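Long-range contacts in putative host cell surface-exposed lipoprotein (Streptococcus phage TP-J34, PDB 4EQQ), which excludes superinfecting phages as a surface-exposed lipoprotein, here represented by its ectodomain, probably by targeting the tape measure protein of the incoming phage: residues E14-A18 against Y46-A50; A70-D75 against V103-K107; Y62-L67 against E97-A102; K33-R37 against S51-E56. All coordinates share one frame; numbering follows the deposited sequence.

Contact 1: E14-A18 against Y46-A50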
# COMPACT_ATOMS: atom_id res chain seq x y z
N GLU A 14 15.74 20.38 -3.68
CA GLU A 14 15.55 18.93 -3.76
C GLU A 14 14.98 18.35 -2.47
O GLU A 14 14.13 17.47 -2.55
CB GLU A 14 16.90 18.26 -4.08
CG GLU A 14 16.82 16.75 -4.25
CD GLU A 14 18.14 15.99 -4.16
OE1 GLU A 14 18.11 14.75 -4.34
OE2 GLU A 14 19.18 16.63 -3.91
N TYR A 15 15.44 18.82 -1.29
CA TYR A 15 14.96 18.32 -0.00
C TYR A 15 13.49 18.73 0.20
O TYR A 15 12.70 17.95 0.73
CB TYR A 15 15.81 18.87 1.15
CG TYR A 15 17.19 18.25 1.37
CD1 TYR A 15 17.97 17.87 0.29
CD2 TYR A 15 17.77 18.23 2.63
CE1 TYR A 15 19.27 17.38 0.47
CE2 TYR A 15 19.06 17.74 2.83
CZ TYR A 15 19.80 17.30 1.75
OH TYR A 15 21.08 16.84 1.94
N ARG A 16 13.13 19.96 -0.23
CA ARG A 16 11.75 20.49 -0.11
C ARG A 16 10.83 19.73 -1.06
O ARG A 16 9.71 19.41 -0.68
CB ARG A 16 11.70 22.01 -0.37
CG ARG A 16 12.45 22.82 0.69
CD ARG A 16 12.13 24.31 0.64
NE ARG A 16 12.70 24.93 -0.54
CZ ARG A 16 13.91 25.48 -0.59
NH1 ARG A 16 14.37 25.98 -1.73
NH2 ARG A 16 14.67 25.53 0.50
N THR A 17 11.32 19.40 -2.26
CA THR A 17 10.55 18.61 -3.22
C THR A 17 10.37 17.18 -2.68
O THR A 17 9.30 16.59 -2.83
CB THR A 17 11.20 18.72 -4.63
OG1 THR A 17 11.31 20.10 -4.95
CG2 THR A 17 10.34 18.09 -5.72
N ALA A 18 11.44 16.62 -2.04
CA ALA A 18 11.36 15.29 -1.45
C ALA A 18 10.32 15.26 -0.31
O ALA A 18 9.59 14.28 -0.21
CB ALA A 18 12.73 14.84 -0.94
N TYR A 46 15.87 10.41 -5.50
CA TYR A 46 16.44 11.43 -4.61
C TYR A 46 17.74 10.86 -4.06
O TYR A 46 17.90 9.63 -4.01
CB TYR A 46 15.48 11.73 -3.44
CG TYR A 46 14.38 12.68 -3.86
CD1 TYR A 46 14.64 14.02 -4.11
CD2 TYR A 46 13.09 12.21 -4.09
CE1 TYR A 46 13.65 14.88 -4.55
CE2 TYR A 46 12.08 13.07 -4.52
CZ TYR A 46 12.37 14.40 -4.77
OH TYR A 46 11.40 15.26 -5.19
N SER A 47 18.68 11.72 -3.64
CA SER A 47 19.90 11.23 -3.02
C SER A 47 19.53 10.60 -1.66
O SER A 47 18.43 10.86 -1.14
CB SER A 47 20.88 12.38 -2.78
OG SER A 47 20.29 13.32 -1.90
N GLN A 48 20.43 9.83 -1.06
CA GLN A 48 20.19 9.27 0.26
C GLN A 48 19.98 10.40 1.30
O GLN A 48 19.10 10.29 2.15
CB GLN A 48 21.36 8.36 0.70
CG GLN A 48 21.02 7.48 1.90
CD GLN A 48 19.88 6.52 1.60
OE1 GLN A 48 19.97 5.67 0.71
NE2 GLN A 48 18.80 6.62 2.36
N ASP A 49 20.76 11.49 1.21
CA ASP A 49 20.62 12.61 2.15
C ASP A 49 19.24 13.30 2.06
O ASP A 49 18.68 13.63 3.09
CB ASP A 49 21.76 13.63 1.96
CG ASP A 49 23.12 13.15 2.44
OD1 ASP A 49 23.16 12.18 3.24
OD2 ASP A 49 24.12 13.77 2.09
N ALA A 50 18.74 13.55 0.83
CA ALA A 50 17.43 14.20 0.64
C ALA A 50 16.31 13.28 1.18
O ALA A 50 15.35 13.76 1.79
CB ALA A 50 17.20 14.48 -0.84
O HOH W 1 21.12 15.71 -2.38
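Ser47 is the N-cap of helix 48-57, the third helix of a helix-turn-helix domain; its OG accepts from Ala50 N at 3.1 Å and shares a water with Glu14 OE2. Glu14 of helix 13-28 reaches over to the residue that starts this helix. Its carboxylate takes the amide of Ser47, N to OE1 3.2 Å, in a nearly straight bond (170°) that meets the oxygen almost head-on along its C-O bond. One carboxylate thus serves both the backbone and, through the water, the capping hydroxyl, and the positive end of the helix dipole would probably steady its negative charge. Glu14 CG lies anti to the backbone N (chi1 -178°) and the chain runs on extended, passing Tyr46 in the opposite sense with CG at the edge of that ring, 3.5 Å from CD1. Carboxylate and ring are nearly coplanar.

Tyr46 lays its ring beside helix 13-28, and Ala18 CB sits over the middle of one face, 3.7 Å from the centroid, a CH-pi contact. Tyr15 does the reverse, offering a ring face to helix 48-57: Ala50 CA stands over it, displaced toward the rim, while Ala50 CB reaches CD1 at 3.7 Å. Tyr53 meets the same tyrosine, so the first and third helices join through aromatic rings and alanines. At the far end of the Tyr15 side chain, OH comes to 3.3 Å from Asp49 CB.

Contact 2: A70-D75 against V103-K107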
# COMPACT_ATOMS: atom_id res chain seq x y z
N ALA A 70 -2.24 -1.59 9.13
CA ALA A 70 -2.82 -2.68 9.93
C ALA A 70 -4.29 -2.89 9.56
O ALA A 70 -4.71 -4.03 9.38
CB ALA A 70 -2.70 -2.35 11.43
N LYS A 71 -5.07 -1.78 9.40
CA LYS A 71 -6.48 -1.84 8.99
C LYS A 71 -6.58 -2.48 7.63
O LYS A 71 -7.42 -3.35 7.43
CB LYS A 71 -7.13 -0.45 8.96
CG LYS A 71 -7.36 0.20 10.33
CD LYS A 71 -7.88 1.62 10.12
CE LYS A 71 -8.16 2.34 11.41
NZ LYS A 71 -8.49 3.77 11.17
N GLN A 72 -5.68 -2.07 6.69
CA GLN A 72 -5.64 -2.64 5.34
C GLN A 72 -5.43 -4.16 5.39
O GLN A 72 -6.18 -4.89 4.74
CB GLN A 72 -4.55 -1.96 4.49
CG GLN A 72 -4.53 -2.43 3.04
CD GLN A 72 -3.41 -1.82 2.23
OE1 GLN A 72 -3.08 -0.64 2.38
NE2 GLN A 72 -2.81 -2.61 1.35
N TYR A 73 -4.45 -4.65 6.18
CA TYR A 73 -4.19 -6.09 6.33
C TYR A 73 -5.40 -6.82 6.92
O TYR A 73 -5.72 -7.92 6.47
CB TYR A 73 -2.94 -6.37 7.19
CG TYR A 73 -1.62 -6.03 6.54
CD1 TYR A 73 -1.45 -6.07 5.16
CD2 TYR A 73 -0.52 -5.66 7.32
CE1 TYR A 73 -0.23 -5.77 4.56
CE2 TYR A 73 0.70 -5.33 6.72
CZ TYR A 73 0.86 -5.42 5.35
OH TYR A 73 2.06 -5.12 4.77
N GLN A 74 -6.05 -6.21 7.92
CA GLN A 74 -7.23 -6.80 8.57
C GLN A 74 -8.41 -6.87 7.61
O GLN A 74 -9.01 -7.92 7.48
CB GLN A 74 -7.61 -6.04 9.85
CG GLN A 74 -8.79 -6.69 10.58
CD GLN A 74 -8.98 -6.19 11.98
OE1 GLN A 74 -9.33 -5.03 12.19
NE2 GLN A 74 -8.76 -7.04 12.95
N ASP A 75 -8.72 -5.74 6.94
CA ASP A 75 -9.86 -5.69 6.03
C ASP A 75 -9.69 -6.43 4.71
O ASP A 75 -10.67 -6.97 4.23
CB ASP A 75 -10.32 -4.25 5.82
CG ASP A 75 -10.71 -3.54 7.11
OD1 ASP A 75 -11.22 -4.22 8.03
OD2 ASP A 75 -10.49 -2.32 7.20
N VAL A 103 -1.99 -2.50 16.21
CA VAL A 103 -2.81 -3.67 16.54
C VAL A 103 -3.74 -3.47 17.74
O VAL A 103 -4.84 -4.03 17.75
CB VAL A 103 -2.06 -5.03 16.51
CG1 VAL A 103 -1.37 -5.25 15.16
CG2 VAL A 103 -1.05 -5.13 17.63
N ALA A 104 -3.35 -2.61 18.69
CA ALA A 104 -4.17 -2.27 19.86
C ALA A 104 -5.41 -1.46 19.41
O ALA A 104 -6.40 -1.40 20.15
CB ALA A 104 -3.34 -1.47 20.85
N ASN A 105 -5.36 -0.87 18.21
CA ASN A 105 -6.45 -0.07 17.64
C ASN A 105 -7.20 -0.73 16.49
O ASN A 105 -7.95 -0.07 15.78
CB ASN A 105 -5.97 1.34 17.29
CG ASN A 105 -5.58 2.14 18.51
OD1 ASN A 105 -4.41 2.18 18.92
ND2 ASN A 105 -6.57 2.77 19.14
N LEU A 106 -7.04 -2.06 16.34
CA LEU A 106 -7.74 -2.87 15.34
C LEU A 106 -9.07 -3.41 15.89
O LEU A 106 -9.35 -3.28 17.09
CB LEU A 106 -6.86 -4.04 14.87
CG LEU A 106 -5.75 -3.72 13.87
CD1 LEU A 106 -4.92 -4.94 13.60
CD2 LEU A 106 -6.31 -3.18 12.58
N LYS A 107 -9.89 -4.02 15.01
CA LYS A 107 -11.18 -4.60 15.37
C LYS A 107 -10.96 -5.93 16.09
O LYS A 107 -11.77 -6.29 16.95
CB LYS A 107 -12.05 -4.82 14.13
CG LYS A 107 -12.40 -3.55 13.37
CD LYS A 107 -12.88 -3.90 11.97
CE LYS A 107 -13.07 -2.71 11.08
NZ LYS A 107 -13.27 -3.11 9.67
O HOH W 2 -10.65 -0.96 9.44
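Leu106 and Lys107, in the tail that follows helix 96-104, fold back over helix 62-77, the first helix of the second helix-turn-helix unit. Lys107 can be followed outward. Its backbone N donates to Gln74 OE1 at 3.0 Å, in the amide plane and on a lone pair, and its CB rests 3.3 Å from the same oxygen. CG and CD still skirt OE1; CE then leaves it for Asp75, and NZ ends in a salt bridge with Asp75 OD1 at 2.9 Å. The ammonium comes in on the syn side, 31° out of the carboxylate plane, and a water that donates to OD2 accepts only weakly from NZ. An extended chain beyond CG gives Lys107 the length to reach Asp75.

One residue earlier, Leu106 turns its CD2 onto the helix backbone, 3.6 Å from Ala70 C, and both its methyls face Ala70 CB, CD2 at 3.9 Å and CD1 at 4.0 Å. Gln74 OE1 also touches CD2, so the amide borders the apolar patch as well as fixing the tail.

Ser38 of the second subunit bonds to the carbonyl of Asp75, and Ser42 O of that subunit weakly to Lys107 NZ. Ile84 of helix 81-91 touches both Ala70 and Leu106, so the tail packs against helices 62-77 and 81-91.

Contact 3: Y62-L67 against E97-A102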
# COMPACT_ATOMS: atom_id res chain seq x y z
N TYR A 62 4.22 8.08 12.00
CA TYR A 62 4.41 6.67 11.65
C TYR A 62 3.55 5.70 12.46
O TYR A 62 3.31 4.59 12.00
CB TYR A 62 5.89 6.31 11.65
CG TYR A 62 6.63 7.01 10.53
CD1 TYR A 62 6.47 6.62 9.20
CD2 TYR A 62 7.45 8.11 10.80
CE1 TYR A 62 7.12 7.30 8.17
CE2 TYR A 62 8.12 8.77 9.78
CZ TYR A 62 7.95 8.37 8.47
OH TYR A 62 8.64 9.01 7.48
N ASN A 63 3.04 6.14 13.64
CA ASN A 63 2.10 5.33 14.44
C ASN A 63 0.80 5.24 13.65
O ASN A 63 0.19 4.18 13.59
CB ASN A 63 1.81 5.97 15.80
CG ASN A 63 2.98 5.93 16.74
OD1 ASN A 63 3.60 4.90 16.92
ND2 ASN A 63 3.28 7.03 17.40
N LYS A 64 0.36 6.38 13.09
CA LYS A 64 -0.87 6.48 12.28
C LYS A 64 -0.68 5.71 10.95
O LYS A 64 -1.62 5.06 10.49
CB LYS A 64 -1.21 7.96 12.06
CG LYS A 64 -2.13 8.28 10.89
CD LYS A 64 -3.57 7.95 11.18
CE LYS A 64 -4.50 8.53 10.15
NZ LYS A 64 -5.90 8.25 10.50
N GLN A 65 0.53 5.76 10.36
CA GLN A 65 0.83 5.01 9.13
C GLN A 65 0.69 3.51 9.41
O GLN A 65 0.13 2.79 8.59
CB GLN A 65 2.27 5.30 8.64
CG GLN A 65 2.51 6.72 8.15
CD GLN A 65 1.65 7.05 6.97
OE1 GLN A 65 0.76 7.88 7.05
NE2 GLN A 65 1.90 6.43 5.85
N ALA A 66 1.23 3.04 10.56
CA ALA A 66 1.15 1.63 10.96
C ALA A 66 -0.30 1.21 11.16
O ALA A 66 -0.67 0.13 10.72
CB ALA A 66 1.95 1.39 12.24
N LEU A 67 -1.10 2.06 11.83
CA LEU A 67 -2.52 1.78 12.07
C LEU A 67 -3.28 1.62 10.73
O LEU A 67 -4.04 0.66 10.57
CB LEU A 67 -3.17 2.89 12.94
CG LEU A 67 -4.68 2.79 13.20
CD1 LEU A 67 -5.09 1.40 13.73
CD2 LEU A 67 -5.15 3.90 14.13
N GLU A 97 6.90 -0.53 18.57
CA GLU A 97 5.94 0.38 19.22
C GLU A 97 4.88 0.86 18.24
O GLU A 97 3.71 0.94 18.61
CB GLU A 97 6.67 1.57 19.84
CG GLU A 97 7.79 1.10 20.74
CD GLU A 97 7.99 1.84 22.04
OE1 GLU A 97 7.48 2.98 22.18
OE2 GLU A 97 8.71 1.30 22.90
N GLU A 98 5.26 1.16 17.00
CA GLU A 98 4.29 1.56 15.96
C GLU A 98 3.32 0.40 15.67
O GLU A 98 2.12 0.61 15.60
CB GLU A 98 5.01 1.97 14.67
CG GLU A 98 5.65 3.34 14.78
CD GLU A 98 6.85 3.61 13.90
OE1 GLU A 98 7.53 4.63 14.13
OE2 GLU A 98 7.11 2.80 12.98
N ALA A 99 3.86 -0.83 15.54
CA ALA A 99 3.08 -2.04 15.27
C ALA A 99 2.18 -2.37 16.47
O ALA A 99 1.02 -2.72 16.27
CB ALA A 99 3.99 -3.21 14.94
N ASP A 100 2.69 -2.21 17.71
CA ASP A 100 1.90 -2.47 18.92
C ASP A 100 0.73 -1.51 19.00
O ASP A 100 -0.39 -1.94 19.25
CB ASP A 100 2.76 -2.38 20.20
CG ASP A 100 3.82 -3.46 20.35
OD1 ASP A 100 3.72 -4.50 19.65
OD2 ASP A 100 4.78 -3.24 21.12
N TYR A 101 0.98 -0.21 18.73
CA TYR A 101 -0.06 0.81 18.70
C TYR A 101 -1.11 0.48 17.62
O TYR A 101 -2.32 0.56 17.87
CB TYR A 101 0.54 2.21 18.45
CG TYR A 101 -0.49 3.25 18.10
CD1 TYR A 101 -1.23 3.90 19.09
CD2 TYR A 101 -0.77 3.57 16.77
CE1 TYR A 101 -2.23 4.82 18.77
CE2 TYR A 101 -1.75 4.51 16.44
CZ TYR A 101 -2.47 5.13 17.44
OH TYR A 101 -3.44 6.05 17.11
N ALA A 102 -0.64 0.08 16.42
CA ALA A 102 -1.55 -0.25 15.31
C ALA A 102 -2.53 -1.37 15.71
O ALA A 102 -3.74 -1.21 15.54
CB ALA A 102 -0.75 -0.68 14.08
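Tyr101 has CG anti to its backbone N (chi1 167°), which swings the ring across to helix 62-77, whereas Glu98 one turn earlier has CG beside its own N (chi1 -75°) and lies along the start of that helix. The Tyr101 ring presents its edge to the Asn63 carbonyl: CD2 is 3.4 Å from Asn63 O, near the ring plane, and 3.7 Å from Asn63 CB. Farther along the same side of the ring, Leu67 CB lies 4.1 Å from CE2, the two side chains running at a slant to each other.

Glu98 packs by its stem. CG comes to 3.3 Å from Asn63 OD1, the two side chains crossing at about a right angle, and OE1 lies against Tyr62 CB. OE2 accepts from Thr95 N, just before helix 96-104, and the Tyr62 hydroxyl likewise bonds elsewhere, to Val55 O.

Between these two flanks the helices meet through alanine. Ala102 CB nestles 3.5 Å from Ala66 O and 3.9 Å from Ala66 CB, while Ala66 CB in turn abuts Glu98 O; no hydrogen bond links the segments. With such small residues at the crossing the axes approach to 7.9 Å, at -53°. Leu88 of helix 81-91 covers Ala102 and Ala99, completing the close three-helix bundle of the second helix-turn-helix domain.

Contact 4: K33-R37 against S51-E56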
# COMPACT_ATOMS: atom_id res chain seq x y z
N LYS A 33 8.72 4.38 7.98
CA LYS A 33 9.82 5.30 7.69
C LYS A 33 10.83 4.65 6.74
O LYS A 33 11.30 5.31 5.82
CB LYS A 33 10.52 5.71 8.99
CG LYS A 33 11.54 6.84 8.83
CD LYS A 33 12.31 7.13 10.11
CE LYS A 33 11.48 7.76 11.21
NZ LYS A 33 12.29 8.01 12.43
N GLU A 34 11.17 3.37 6.98
CA GLU A 34 12.17 2.66 6.16
C GLU A 34 11.67 2.39 4.73
O GLU A 34 12.44 2.52 3.77
CB GLU A 34 12.69 1.39 6.86
CG GLU A 34 13.42 1.67 8.17
CD GLU A 34 14.44 2.80 8.16
OE1 GLU A 34 15.24 2.87 7.21
OE2 GLU A 34 14.42 3.62 9.11
N GLU A 35 10.38 2.07 4.58
CA GLU A 35 9.78 1.86 3.26
C GLU A 35 9.81 3.15 2.44
O GLU A 35 10.20 3.14 1.26
CB GLU A 35 8.34 1.36 3.41
CG GLU A 35 8.30 -0.13 3.66
CD GLU A 35 6.93 -0.68 3.98
OE1 GLU A 35 6.10 0.05 4.57
OE2 GLU A 35 6.71 -1.88 3.68
N LEU A 36 9.46 4.26 3.08
CA LEU A 36 9.44 5.59 2.47
C LEU A 36 10.85 6.06 2.09
O LEU A 36 11.05 6.58 0.99
CB LEU A 36 8.75 6.60 3.41
CG LEU A 36 8.67 8.05 2.91
CD1 LEU A 36 7.90 8.15 1.57
CD2 LEU A 36 8.05 8.93 3.95
N ARG A 37 11.83 5.79 2.97
CA ARG A 37 13.23 6.14 2.75
C ARG A 37 13.75 5.48 1.47
O ARG A 37 14.42 6.13 0.65
CB ARG A 37 14.09 5.70 3.96
CG ARG A 37 15.49 6.30 3.97
CD ARG A 37 16.45 5.53 4.89
NE ARG A 37 15.97 5.47 6.28
CZ ARG A 37 16.08 6.47 7.16
NH1 ARG A 37 16.64 7.62 6.80
NH2 ARG A 37 15.60 6.33 8.38
N SER A 51 16.44 11.97 0.95
CA SER A 51 15.46 10.98 1.41
C SER A 51 15.48 10.90 2.94
O SER A 51 14.42 10.93 3.54
CB SER A 51 15.71 9.62 0.78
OG SER A 51 14.75 8.69 1.25
N ASP A 52 16.69 10.81 3.54
CA ASP A 52 16.88 10.80 5.00
C ASP A 52 16.30 12.07 5.63
O ASP A 52 15.65 11.97 6.66
CB ASP A 52 18.37 10.66 5.37
CG ASP A 52 19.00 9.31 5.03
OD1 ASP A 52 18.24 8.36 4.67
OD2 ASP A 52 20.23 9.21 5.07
N TYR A 53 16.48 13.23 4.98
CA TYR A 53 15.89 14.48 5.47
C TYR A 53 14.36 14.42 5.40
O TYR A 53 13.69 14.75 6.38
CB TYR A 53 16.40 15.68 4.66
CG TYR A 53 15.74 16.98 5.06
CD1 TYR A 53 16.22 17.71 6.15
CD2 TYR A 53 14.64 17.48 4.37
CE1 TYR A 53 15.61 18.90 6.55
CE2 TYR A 53 14.01 18.66 4.77
CZ TYR A 53 14.51 19.38 5.85
OH TYR A 53 13.93 20.56 6.22
N ALA A 54 13.81 14.04 4.22
CA ALA A 54 12.36 13.97 4.02
C ALA A 54 11.62 13.03 5.00
O ALA A 54 10.59 13.42 5.53
CB ALA A 54 12.04 13.60 2.57
N VAL A 55 12.15 11.83 5.27
CA VAL A 55 11.44 10.89 6.18
C VAL A 55 11.26 11.41 7.61
O VAL A 55 10.30 11.03 8.27
CB VAL A 55 11.97 9.44 6.15
CG1 VAL A 55 11.88 8.85 4.74
CG2 VAL A 55 13.39 9.35 6.71
N GLU A 56 12.16 12.31 8.06
CA GLU A 56 12.15 12.92 9.40
C GLU A 56 11.48 14.29 9.49
O GLU A 56 11.11 14.72 10.59
CB GLU A 56 13.61 13.05 9.93
CG GLU A 56 14.30 11.73 10.23
CD GLU A 56 13.71 10.86 11.32
OE1 GLU A 56 12.83 11.34 12.08
OE2 GLU A 56 14.13 9.69 11.44
O HOH W 3 12.72 9.98 14.63
O HOH W 4 16.70 10.00 8.36
O HOH W 5 15.97 8.30 10.42
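Segments 33-37 and 51-56 are helical and run roughly antiparallel, at 142° with their axes 9.5 Å apart, bringing Lys33 next to Val55 and Arg37 next to Ser51. Val55 fills the middle. Its CG1 presses on the backbone of Arg37, 3.5 Å from N, and on Leu36 CG, while CG2 sits over one face of the Arg37 guanidinium.

That guanidinium uses its whole edge. NE and NH2 grip the two oxygens of Glu34, one turn back on the same helix, in a side-on pair that fixes its rotation. NH1 reaches across to Asp52 OD1 at 2.8 Å; the oxygen lies close to the guanidinium plane, but NH1 stands well above the carboxylate plane, 58° out of it. A water ties NH1 to Asp52 O as well, and another joins NH2 to Glu56 OE2. Gln48 NE2 gives Asp52 OD1 a second donor. Glu34, Arg37 and Asp52 thus form a salt-bridge network, in which each acid would probably stabilise the arginine's charge.

At the two ends the helices are tied directly. Ser51 OG donates to Arg37 O at 2.6 Å, in the carbonyl plane and on a lone pair. Lys33 bends at chi3 (-69°) to bring NZ within 2.7 Å of Glu56 OE2, a salt bridge that a water also spans through OE1. On the inner side Leu36 packs against Ala22 and Tyr25 of helix 13-28, so apolar contacts on the inner side and ion pairs on the outer side join the last two helices of a helix-turn-helix domain.

Overall arrangement
The chain repeats one three-helix pattern: contacts 1 and 4 lie in its first half, contacts 2 and 3 in its second, on opposite sides of the chain's centre. Contacts 1 and 4, centres 9 Å apart, share helix 48-57 and meet where Ala18 packs on Ala54 and Gln48 on Arg37. Contacts 2 and 3, centres 10 Å apart, use the same two helices and join through Ala70 and Ala102. Contact 3 touches contact 4 through Tyr62, which bridges the halves by packing on Lys33 and Leu36; the centres of these two contacts are 16 Å apart. Contacts 1 and 2 are 32 Å apart between centres. Contacts 2 and 4 both touch the second subunit.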